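Local structure of SAM dependent methyltransferase (Aquifex aeolicus, 3DH0) at residues I142-E147 / K151-E156; K64-D69 / I100-N105; K31-K36 / V175-E180. The protein binds S-adenosylmethionine and probably transfers its methyl group to an acceptor substrate, as a member of the Rossmann-like methyltransferases. All coordinates share one frame; numbering follows the deposited sequence.

Contact 1: residues I142-E147 / K151-E156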
loop_
_atom_site.group_PDB
_atom_site.type_symbol
_atom_site.label_atom_id
_atom_site.label_comp_id
_atom_site.label_asym_id
_atom_site.label_seq_id
_atom_site.Cartn_x
_atom_site.Cartn_y
_atom_site.Cartn_z
ATOM N N ILE A 142 -2.263 3.054 -4.990
ATOM C CA ILE A 142 -2.879 4.381 -4.907
ATOM C C ILE A 142 -1.855 5.501 -4.709
ATOM O O ILE A 142 -1.059 5.452 -3.772
ATOM C CB ILE A 142 -3.911 4.439 -3.743
ATOM C CG1 ILE A 142 -5.062 3.469 -4.020
ATOM C CG2 ILE A 142 -4.446 5.856 -3.575
ATOM C CD1 ILE A 142 -6.187 3.522 -3.001
ATOM N N ASP A 143 -1.875 6.507 -5.580
ATOM C CA ASP A 143 -0.936 7.618 -5.439
ATOM C C ASP A 143 -1.411 8.988 -5.934
ATOM O O ASP A 143 -2.428 9.093 -6.609
ATOM C CB ASP A 143 0.398 7.274 -6.107
ATOM C CG ASP A 143 1.584 7.679 -5.250
ATOM O OD1 ASP A 143 1.550 8.803 -4.694
ATOM O OD2 ASP A 143 2.541 6.881 -5.125
ATOM N N TRP A 144 -0.659 10.036 -5.593
ATOM C CA TRP A 144 -0.993 11.411 -5.991
ATOM C C TRP A 144 -0.909 11.596 -7.489
ATOM O O TRP A 144 -0.142 10.897 -8.157
ATOM C CB TRP A 144 -0.037 12.432 -5.375
ATOM C CG TRP A 144 0.052 12.425 -3.898
ATOM C CD1 TRP A 144 1.037 11.860 -3.141
ATOM C CD2 TRP A 144 -0.856 13.049 -2.987
ATOM N NE1 TRP A 144 0.797 12.099 -1.808
ATOM C CE2 TRP A 144 -0.357 12.827 -1.686
ATOM C CE3 TRP A 144 -2.040 13.776 -3.142
ATOM C CZ2 TRP A 144 -1.010 13.314 -0.546
ATOM C CZ3 TRP A 144 -2.686 14.255 -2.011
ATOM C CH2 TRP A 144 -2.171 14.024 -0.733
ATOM N N LYS A 145 -1.671 12.568 -7.998
ATOM C CA LYS A 145 -1.704 12.904 -9.424
ATOM C C LYS A 145 -0.388 13.611 -9.770
ATOM O O LYS A 145 0.253 14.194 -8.889
ATOM C CB LYS A 145 -2.894 13.834 -9.708
ATOM C CG LYS A 145 -3.798 13.369 -10.836
ATOM C CD LYS A 145 -5.007 12.588 -10.337
ATOM C CE LYS A 145 -6.173 13.525 -10.000
ATOM N NZ LYS A 145 -7.377 12.791 -9.500
ATOM N N LYS A 146 0.027 13.569 -11.033
ATOM C CA LYS A 146 1.286 14.220 -11.387
ATOM C C LYS A 146 1.092 15.613 -11.948
ATOM O O LYS A 146 1.718 15.997 -12.937
ATOM C CB LYS A 146 2.099 13.393 -12.397
ATOM C CG LYS A 146 3.592 13.731 -12.378
ATOM C CD LYS A 146 4.311 13.215 -13.609
ATOM C CE LYS A 146 5.774 12.869 -13.313
ATOM N NZ LYS A 146 6.492 13.942 -12.571
ATOM N N GLU A 147 0.212 16.363 -11.306
ATOM C CA GLU A 147 -0.056 17.731 -11.693
ATOM C C GLU A 147 0.282 18.523 -10.449
ATOM O O GLU A 147 1.196 18.156 -9.697
ATOM C CB GLU A 147 -1.529 17.896 -12.036
ATOM C CG GLU A 147 -2.461 17.547 -10.900
ATOM C CD GLU A 147 -3.745 16.939 -11.410
ATOM O OE1 GLU A 147 -4.813 17.230 -10.828
ATOM O OE2 GLU A 147 -3.682 16.158 -12.389
ATOM N N LYS A 151 -2.773 20.425 -1.951
ATOM C CA LYS A 151 -2.760 19.467 -0.843
ATOM C C LYS A 151 -1.713 18.346 -0.954
ATOM O O LYS A 151 -1.433 17.671 0.035
ATOM C CB LYS A 151 -4.171 18.863 -0.674
ATOM C CG LYS A 151 -4.237 17.454 -0.080
ATOM C CD LYS A 151 -3.939 17.381 1.433
ATOM C CE LYS A 151 -3.866 15.910 1.905
ATOM N NZ LYS A 151 -3.782 15.721 3.399
ATOM N N GLY A 152 -1.113 18.142 -2.119
ATOM C CA GLY A 152 -0.123 17.077 -2.207
ATOM C C GLY A 152 1.299 17.476 -2.579
ATOM O O GLY A 152 1.533 18.577 -3.099
ATOM N N PRO A 153 2.284 16.586 -2.342
ATOM C CA PRO A 153 3.707 16.817 -2.644
ATOM C C PRO A 153 3.999 17.217 -4.094
ATOM O O PRO A 153 3.195 16.960 -5.003
ATOM C CB PRO A 153 4.357 15.485 -2.277
ATOM C CG PRO A 153 3.270 14.502 -2.512
ATOM C CD PRO A 153 2.082 15.201 -1.892
ATOM N N PRO A 154 5.168 17.851 -4.325
ATOM C CA PRO A 154 5.619 18.311 -5.651
ATOM C C PRO A 154 5.542 17.229 -6.726
ATOM O O PRO A 154 5.909 16.071 -6.495
ATOM C CB PRO A 154 7.050 18.813 -5.393
ATOM C CG PRO A 154 7.462 18.095 -4.122
ATOM C CD PRO A 154 6.190 18.135 -3.302
ATOM N N PRO A 155 5.090 17.610 -7.929
ATOM C CA PRO A 155 4.940 16.696 -9.063
ATOM C C PRO A 155 6.181 15.954 -9.510
ATOM O O PRO A 155 6.080 14.784 -9.867
ATOM C CB PRO A 155 4.383 17.594 -10.156
ATOM C CG PRO A 155 5.090 18.903 -9.876
ATOM C CD PRO A 155 4.957 19.012 -8.368
ATOM N N GLU A 156 7.346 16.605 -9.507
ATOM C CA GLU A 156 8.557 15.907 -9.956
ATOM C C GLU A 156 8.921 14.814 -8.961
ATOM O O GLU A 156 9.803 13.982 -9.210
ATOM C CB GLU A 156 9.759 16.852 -10.107
ATOM C CG GLU A 156 9.440 18.329 -10.164
ATOM C CD GLU A 156 9.078 18.898 -8.801
ATOM O OE1 GLU A 156 9.712 18.511 -7.788
ATOM O OE2 GLU A 156 8.158 19.746 -8.759
#
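Trp144 and Gly152 face each other with their CA atoms 6.9 Å apart, and Lys146 and Pro155 come closer still, CA to CA 5.0 Å, as the two backbones run at 72° to one another. The setting is the loop that follows a parallel strand of the Rossmann-like methyltransferase fold, at the strand's carboxyl end: 137-144 finishes at Trp144, and residues 151-156 lie before helix 161-170. Trp144 is the platform. With CG anti to its carbonyl carbon, chi1 -57°, its indole takes Gly152 CA and the Pro153 ring on one face: Gly152 CA lies 3.8 Å from the centroid of the six-membered ring, and Pro153 CD lies over the five-membered ring in a second CH-pi contact. Lys151 CE instead meets Trp144 CH2 at the ring edge, 3.7 Å away. Phe114 adds a further aromatic neighbour, and bound S-adenosylmethionine is about 6 Å from the indole, nearest atoms. Replacing Trp144 by an alanine would probably leave Gly152 and Pro153 without their aromatic support and let the loop shift. Farther along, Pro155 CB rests on Glu147 O. Lys146 reaches over with an extended chain bent at its end, and NZ donates to Pro155 O across 2.9 Å, approaching from above the carbonyl plane, 51° out of it.

Contact 2: residues K64-D69 / I100-N105. With SAM (S-adenosylmethionine), chain C.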
loop_
_atom_site.group_PDB
_atom_site.type_symbol
_atom_site.label_atom_id
_atom_site.label_comp_id
_atom_site.label_asym_id
_atom_site.label_seq_id
_atom_site.Cartn_x
_atom_site.Cartn_y
_atom_site.Cartn_z
ATOM N N LYS A 64 -5.691 -11.648 7.559
ATOM C CA LYS A 64 -4.459 -11.207 8.173
ATOM C C LYS A 64 -3.888 -10.009 7.437
ATOM O O LYS A 64 -4.070 -9.859 6.234
ATOM C CB LYS A 64 -3.447 -12.349 8.171
ATOM C CG LYS A 64 -2.428 -12.260 9.287
ATOM C CD LYS A 64 -1.380 -13.345 9.131
ATOM C CE LYS A 64 -1.994 -14.732 9.074
ATOM N NZ LYS A 64 -0.945 -15.756 8.868
ATOM N N VAL A 65 -3.198 -9.150 8.167
ATOM C CA VAL A 65 -2.606 -7.974 7.560
ATOM C C VAL A 65 -1.119 -7.877 7.865
ATOM O O VAL A 65 -0.723 -7.730 9.014
ATOM C CB VAL A 65 -3.288 -6.676 8.066
ATOM C CG1 VAL A 65 -2.641 -5.469 7.414
ATOM C CG2 VAL A 65 -4.774 -6.700 7.769
ATOM N N TYR A 66 -0.292 -7.978 6.837
ATOM C CA TYR A 66 1.143 -7.841 7.026
ATOM C C TYR A 66 1.486 -6.412 6.666
ATOM O O TYR A 66 1.332 -6.005 5.523
ATOM C CB TYR A 66 1.924 -8.790 6.114
ATOM C CG TYR A 66 1.824 -10.239 6.509
ATOM C CD1 TYR A 66 2.441 -10.706 7.666
ATOM C CD2 TYR A 66 1.080 -11.136 5.744
ATOM C CE1 TYR A 66 2.317 -12.017 8.052
ATOM C CE2 TYR A 66 0.948 -12.449 6.125
ATOM C CZ TYR A 66 1.567 -12.880 7.279
ATOM O OH TYR A 66 1.422 -14.175 7.678
ATOM N N ALA A 67 1.944 -5.656 7.651
ATOM C CA ALA A 67 2.305 -4.267 7.445
ATOM C C ALA A 67 3.819 -4.106 7.465
ATOM O O ALA A 67 4.424 -4.108 8.525
ATOM C CB ALA A 67 1.675 -3.406 8.532
ATOM N N ILE A 68 4.433 -3.965 6.298
ATOM C CA ILE A 68 5.877 -3.803 6.229
ATOM C C ILE A 68 6.303 -2.356 6.053
ATOM O O ILE A 68 5.491 -1.476 5.844
ATOM C CB ILE A 68 6.475 -4.614 5.074
ATOM C CG1 ILE A 68 5.768 -4.238 3.769
ATOM C CG2 ILE A 68 6.373 -6.106 5.371
ATOM C CD1 ILE A 68 6.372 -4.856 2.515
ATOM N N ASP A 69 7.599 -2.124 6.153
ATOM C CA ASP A 69 8.160 -0.800 5.997
ATOM C C ASP A 69 9.655 -0.887 6.225
ATOM O O ASP A 69 10.102 -1.461 7.213
ATOM C CB ASP A 69 7.540 0.171 6.994
ATOM C CG ASP A 69 7.662 1.614 6.543
ATOM O OD1 ASP A 69 8.792 2.051 6.254
ATOM O OD2 ASP A 69 6.634 2.311 6.470
ATOM N N ILE A 100 11.008 -9.004 0.910
ATOM C CA ILE A 100 9.883 -9.088 1.832
ATOM C C ILE A 100 10.078 -10.354 2.666
ATOM O O ILE A 100 10.218 -11.447 2.137
ATOM C CB ILE A 100 8.547 -9.133 1.059
ATOM C CG1 ILE A 100 8.457 -7.910 0.142
ATOM C CG2 ILE A 100 7.372 -9.144 2.030
ATOM C CD1 ILE A 100 7.463 -8.035 -0.978
ATOM N N PRO A 101 10.092 -10.216 3.994
ATOM C CA PRO A 101 10.282 -11.341 4.912
ATOM C C PRO A 101 9.159 -12.367 4.972
ATOM O O PRO A 101 8.867 -12.910 6.029
ATOM C CB PRO A 101 10.497 -10.644 6.246
ATOM C CG PRO A 101 9.595 -9.463 6.130
ATOM C CD PRO A 101 9.861 -8.964 4.736
ATOM N N LEU A 102 8.551 -12.656 3.834
ATOM C CA LEU A 102 7.454 -13.606 3.790
ATOM C C LEU A 102 7.724 -14.772 2.849
ATOM O O LEU A 102 8.524 -14.658 1.921
ATOM C CB LEU A 102 6.186 -12.886 3.329
ATOM C CG LEU A 102 5.130 -12.394 4.319
ATOM C CD1 LEU A 102 5.727 -11.832 5.573
ATOM C CD2 LEU A 102 4.313 -11.357 3.603
ATOM N N PRO A 103 7.081 -15.929 3.100
ATOM C CA PRO A 103 7.295 -17.074 2.204
ATOM C C PRO A 103 6.455 -16.925 0.933
ATOM O O PRO A 103 5.482 -16.181 0.913
ATOM C CB PRO A 103 6.871 -18.276 3.053
ATOM C CG PRO A 103 5.891 -17.702 4.025
ATOM C CD PRO A 103 6.518 -16.372 4.389
ATOM N N ASP A 104 6.835 -17.625 -0.127
ATOM C CA ASP A 104 6.107 -17.551 -1.383
ATOM C C ASP A 104 4.614 -17.814 -1.233
ATOM O O ASP A 104 4.166 -18.460 -0.289
ATOM C CB ASP A 104 6.659 -18.560 -2.387
ATOM C CG ASP A 104 8.122 -18.354 -2.689
ATOM O OD1 ASP A 104 8.514 -18.578 -3.849
ATOM O OD2 ASP A 104 8.889 -17.988 -1.781
ATOM N N ASN A 105 3.855 -17.293 -2.188
ATOM C CA ASN A 105 2.412 -17.484 -2.261
ATOM C C ASN A 105 1.664 -17.374 -0.938
ATOM O O ASN A 105 0.892 -18.260 -0.564
ATOM C CB ASN A 105 2.154 -18.837 -2.914
ATOM C CG ASN A 105 3.031 -19.054 -4.139
ATOM O OD1 ASN A 105 2.901 -18.347 -5.138
ATOM N ND2 ASN A 105 3.945 -20.016 -4.057
HETATM N N SAM C . 0.939 4.532 3.286
HETATM C CA SAM C . 1.112 5.328 4.540
HETATM C C SAM C . -0.203 5.938 4.965
HETATM O O SAM C . -1.200 5.732 4.271
HETATM O OXT SAM C . -0.167 6.632 6.032
HETATM C CB SAM C . 2.139 6.432 4.312
HETATM C CG SAM C . 3.297 5.873 3.589
HETATM S SD SAM C . 4.707 6.927 3.149
HETATM C CE SAM C . 4.026 7.976 1.864
HETATM C "C5'" SAM C . 5.711 5.776 2.336
HETATM C "C4'" SAM C . 6.423 4.778 3.225
HETATM O "O4'" SAM C . 7.104 3.916 2.320
HETATM C "C3'" SAM C . 7.584 5.397 4.029
HETATM O "O3'" SAM C . 7.153 5.330 5.419
HETATM C "C2'" SAM C . 8.769 4.471 3.842
HETATM O "O2'" SAM C . 9.541 4.106 4.966
HETATM C "C1'" SAM C . 8.123 3.320 3.009
HETATM N N9 SAM C . 8.949 2.674 2.008
HETATM C C8 SAM C . 9.797 3.214 1.061
HETATM N N7 SAM C . 10.363 2.319 0.313
HETATM C C5 SAM C . 9.866 1.107 0.788
HETATM C C6 SAM C . 10.082 -0.246 0.396
HETATM N N6 SAM C . 10.915 -0.572 -0.617
HETATM N N1 SAM C . 9.413 -1.248 1.087
HETATM C C2 SAM C . 8.589 -0.877 2.096
HETATM N N3 SAM C . 8.318 0.356 2.536
HETATM C C4 SAM C . 8.991 1.310 1.834
#
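Tyr66 turns its ring toward Leu102 because its CG stands anti to the carbonyl carbon, chi1 -71°, while at the other end of the strand Asp69 holds CG anti to the backbone N, chi1 -158°, and sends its carboxylate to the cofactor. The backbones stay well apart, Tyr66 CA to Leu102 CA being 9.1 Å, so side chains carry the contact. Leu102 lays its CD2 methyl on one face of the phenol, 3.8 Å above the plane and displaced toward the rim, in a CH-pi contact; its CD1 covers the same face, 4.1 Å from Tyr66 CD1. Tyr66 OH accepts a bond from Lys64 NZ at 3.1 Å. A looser aliphatic touch follows, Ile68 CD1 to Ile100 CG1 at 4.4 Å. Beyond it Asp69 takes the ribose with one oxygen per hydroxyl: SAM O2' donates to Asp69 OD1 at 2.5 Å and SAM O3' to Asp69 OD2 at 3.2 Å. An acidic residue at the carboxyl-terminal part of the second strand, binding the ribose hydroxyls, is a hallmark of class I methyltransferases. Gly47 N and Gln71 N also bond the carboxylate, which should fix its rotation. Strand 64-69 lies between strands 40-43 and 90-94; Leu102 also packs on Leu93 of the latter, and helix 122-132 holds the loop through Glu128 to Ile100 N and Arg131 to Leu102 O.

Contact 3: residues K31-K36 / V175-E180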
loop_
_atom_site.group_PDB
_atom_site.type_symbol
_atom_site.label_atom_id
_atom_site.label_comp_id
_atom_site.label_asym_id
_atom_site.label_seq_id
_atom_site.Cartn_x
_atom_site.Cartn_y
_atom_site.Cartn_z
ATOM N N LYS A 31 -13.001 -1.934 -0.742
ATOM C CA LYS A 31 -14.106 -2.823 -1.076
ATOM C C LYS A 31 -14.302 -2.852 -2.575
ATOM O O LYS A 31 -14.610 -3.888 -3.157
ATOM C CB LYS A 31 -15.393 -2.341 -0.402
ATOM C CG LYS A 31 -16.570 -3.290 -0.542
ATOM C CD LYS A 31 -17.394 -3.025 -1.785
ATOM C CE LYS A 31 -18.606 -3.975 -1.836
ATOM N NZ LYS A 31 -19.419 -3.934 -0.559
ATOM N N GLU A 32 -14.104 -1.707 -3.196
ATOM C CA GLU A 32 -14.273 -1.609 -4.620
ATOM C C GLU A 32 -13.124 -2.293 -5.364
ATOM O O GLU A 32 -13.322 -2.866 -6.434
ATOM C CB GLU A 32 -14.371 -0.138 -4.997
ATOM C CG GLU A 32 -14.706 0.123 -6.447
ATOM C CD GLU A 32 -14.442 1.563 -6.814
ATOM O OE1 GLU A 32 -15.075 2.462 -6.194
ATOM O OE2 GLU A 32 -13.588 1.790 -7.708
ATOM N N PHE A 33 -11.922 -2.233 -4.798
ATOM C CA PHE A 33 -10.755 -2.860 -5.427
ATOM C C PHE A 33 -10.660 -4.369 -5.203
ATOM O O PHE A 33 -9.735 -5.011 -5.701
ATOM C CB PHE A 33 -9.460 -2.203 -4.953
ATOM C CG PHE A 33 -9.045 -1.018 -5.772
ATOM C CD1 PHE A 33 -9.621 0.231 -5.565
ATOM C CD2 PHE A 33 -8.082 -1.157 -6.762
ATOM C CE1 PHE A 33 -9.237 1.341 -6.340
ATOM C CE2 PHE A 33 -7.686 -0.068 -7.545
ATOM C CZ PHE A 33 -8.265 1.183 -7.336
ATOM N N GLY A 34 -11.603 -4.926 -4.445
ATOM C CA GLY A 34 -11.612 -6.357 -4.217
ATOM C C GLY A 34 -11.119 -6.947 -2.905
ATOM O O GLY A 34 -11.043 -8.177 -2.789
ATOM N N LEU A 35 -10.779 -6.129 -1.911
ATOM C CA LEU A 35 -10.312 -6.711 -0.654
ATOM C C LEU A 35 -11.508 -7.394 -0.004
ATOM O O LEU A 35 -12.583 -6.803 0.123
ATOM C CB LEU A 35 -9.744 -5.646 0.288
ATOM C CG LEU A 35 -9.227 -6.186 1.627
ATOM C CD1 LEU A 35 -8.035 -7.089 1.414
ATOM C CD2 LEU A 35 -8.853 -5.038 2.512
ATOM N N LYS A 36 -11.328 -8.641 0.410
ATOM C CA LYS A 36 -12.436 -9.349 1.010
ATOM C C LYS A 36 -12.087 -10.018 2.314
ATOM O O LYS A 36 -10.923 -10.193 2.646
ATOM C CB LYS A 36 -12.995 -10.380 0.025
ATOM C CG LYS A 36 -13.347 -9.772 -1.320
ATOM C CD LYS A 36 -14.018 -10.760 -2.253
ATOM C CE LYS A 36 -13.899 -10.295 -3.693
ATOM N NZ LYS A 36 -14.258 -8.856 -3.834
ATOM N N VAL A 175 -2.563 -4.744 -15.808
ATOM C CA VAL A 175 -3.431 -3.675 -15.318
ATOM C C VAL A 175 -4.793 -3.743 -15.980
ATOM O O VAL A 175 -4.889 -3.795 -17.203
ATOM C CB VAL A 175 -2.852 -2.277 -15.614
ATOM C CG1 VAL A 175 -3.732 -1.216 -14.961
ATOM C CG2 VAL A 175 -1.409 -2.185 -15.125
ATOM N N GLY A 176 -5.844 -3.725 -15.169
ATOM C CA GLY A 176 -7.199 -3.783 -15.697
ATOM C C GLY A 176 -7.975 -2.478 -15.589
ATOM O O GLY A 176 -8.803 -2.169 -16.441
ATOM N N ARG A 177 -7.697 -1.705 -14.547
ATOM C CA ARG A 177 -8.385 -0.447 -14.323
ATOM C C ARG A 177 -7.445 0.650 -13.854
ATOM O O ARG A 177 -6.426 0.390 -13.228
ATOM C CB ARG A 177 -9.469 -0.629 -13.263
ATOM C CG ARG A 177 -10.851 -0.923 -13.790
ATOM C CD ARG A 177 -11.713 -1.584 -12.716
ATOM N NE ARG A 177 -11.556 -0.937 -11.415
ATOM C CZ ARG A 177 -12.007 -1.430 -10.260
ATOM N NH1 ARG A 177 -12.656 -2.591 -10.229
ATOM N NH2 ARG A 177 -11.799 -0.762 -9.128
ATOM N N VAL A 178 -7.808 1.884 -14.165
ATOM C CA VAL A 178 -7.056 3.053 -13.736
ATOM C C VAL A 178 -8.117 4.114 -13.550
ATOM O O VAL A 178 -8.626 4.644 -14.525
ATOM C CB VAL A 178 -6.029 3.509 -14.789
ATOM C CG1 VAL A 178 -5.467 4.858 -14.407
ATOM C CG2 VAL A 178 -4.897 2.505 -14.871
ATOM N N VAL A 179 -8.459 4.401 -12.299
ATOM C CA VAL A 179 -9.496 5.372 -11.982
ATOM C C VAL A 179 -9.018 6.496 -11.067
ATOM O O VAL A 179 -8.147 6.291 -10.226
ATOM C CB VAL A 179 -10.690 4.680 -11.280
ATOM C CG1 VAL A 179 -11.841 5.680 -11.070
ATOM C CG2 VAL A 179 -11.155 3.486 -12.102
ATOM N N GLU A 180 -9.603 7.684 -11.229
ATOM C CA GLU A 180 -9.252 8.819 -10.390
ATOM C C GLU A 180 -9.734 8.503 -8.975
ATOM O O GLU A 180 -10.751 7.844 -8.796
ATOM C CB GLU A 180 -9.934 10.091 -10.899
ATOM C CG GLU A 180 -9.532 10.487 -12.313
ATOM C CD GLU A 180 -10.005 11.892 -12.679
ATOM O OE1 GLU A 180 -11.016 12.348 -12.089
ATOM O OE2 GLU A 180 -9.364 12.529 -13.556
#
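Arg177 reaches from strand 174-181 to the end of helix 26-33, where it meets a buried ring and an exposed carboxylate at once. The buried, well-packed half is the aromatic one. Phe33 offers a face, and Arg177 NH2 lies over the centre of that face, 4.1 Å above the ring plane. The guanidinium carbon is farther off, Arg177 CZ standing 5.2 Å from the Phe33 ring centroid, so any cation-pi attraction is long and weak at most. Phe33 also packs against Phe109 of strand 107-113, which ties the end of the helix to the middle of the sheet. A bend in the arginine chain at chi3, 43°, carries its head group across a backbone gap of 9.5 Å between Phe33 CA and Arg177 CA.

Each end of this bridge lies at a recognisable backbone motif. Gly34, which leaves helical phi/psi, belongs to a Schellman motif; its positive phi, 103°, would press a CB against the preceding carbonyl oxygen, so glycine suits the position. On the strand, Gly176 and Arg177 both face Tyr189 of the antiparallel neighbour 185-191, a classic beta bulge in the outermost strand of a Rossmann-like methyltransferase sheet.

The other side faces solvent. Glu32 lies exposed, and its OE2 forms a long salt bridge with Arg177 NH2 at 3.4 Å, the carboxylate and guanidinium planes turned 46° apart. With a single oxygen engaged and the planes so tilted, this is a one-point ionic contact and not a paired, coplanar one. Glu32 O also lies at the edge of the guanidinium and in its plane, 3.7 Å from Arg177 NH2.

All three contacts reach one sheet, but at different depths. Contact 2 is the buried one, joining an inner strand to a loop by aliphatic and aromatic packing; contact 1 lies at the surface, on the opposite side of the chain's centre, and adds a lysine-to-carbonyl bond to its CH-pi packing. Contact 3 is partly buried, and it alone relies on a salt bridge. Contacts 1 and 2 both lie near S-adenosylmethionine, whereas contact 3 is remote from the annotated sites. Contacts 1 and 3 touch where Lys145 NZ packs on Glu180 CB, 4.0 Å away. In sequence, contact 3 closes a long loop within which contact 2, then contact 1, are nested.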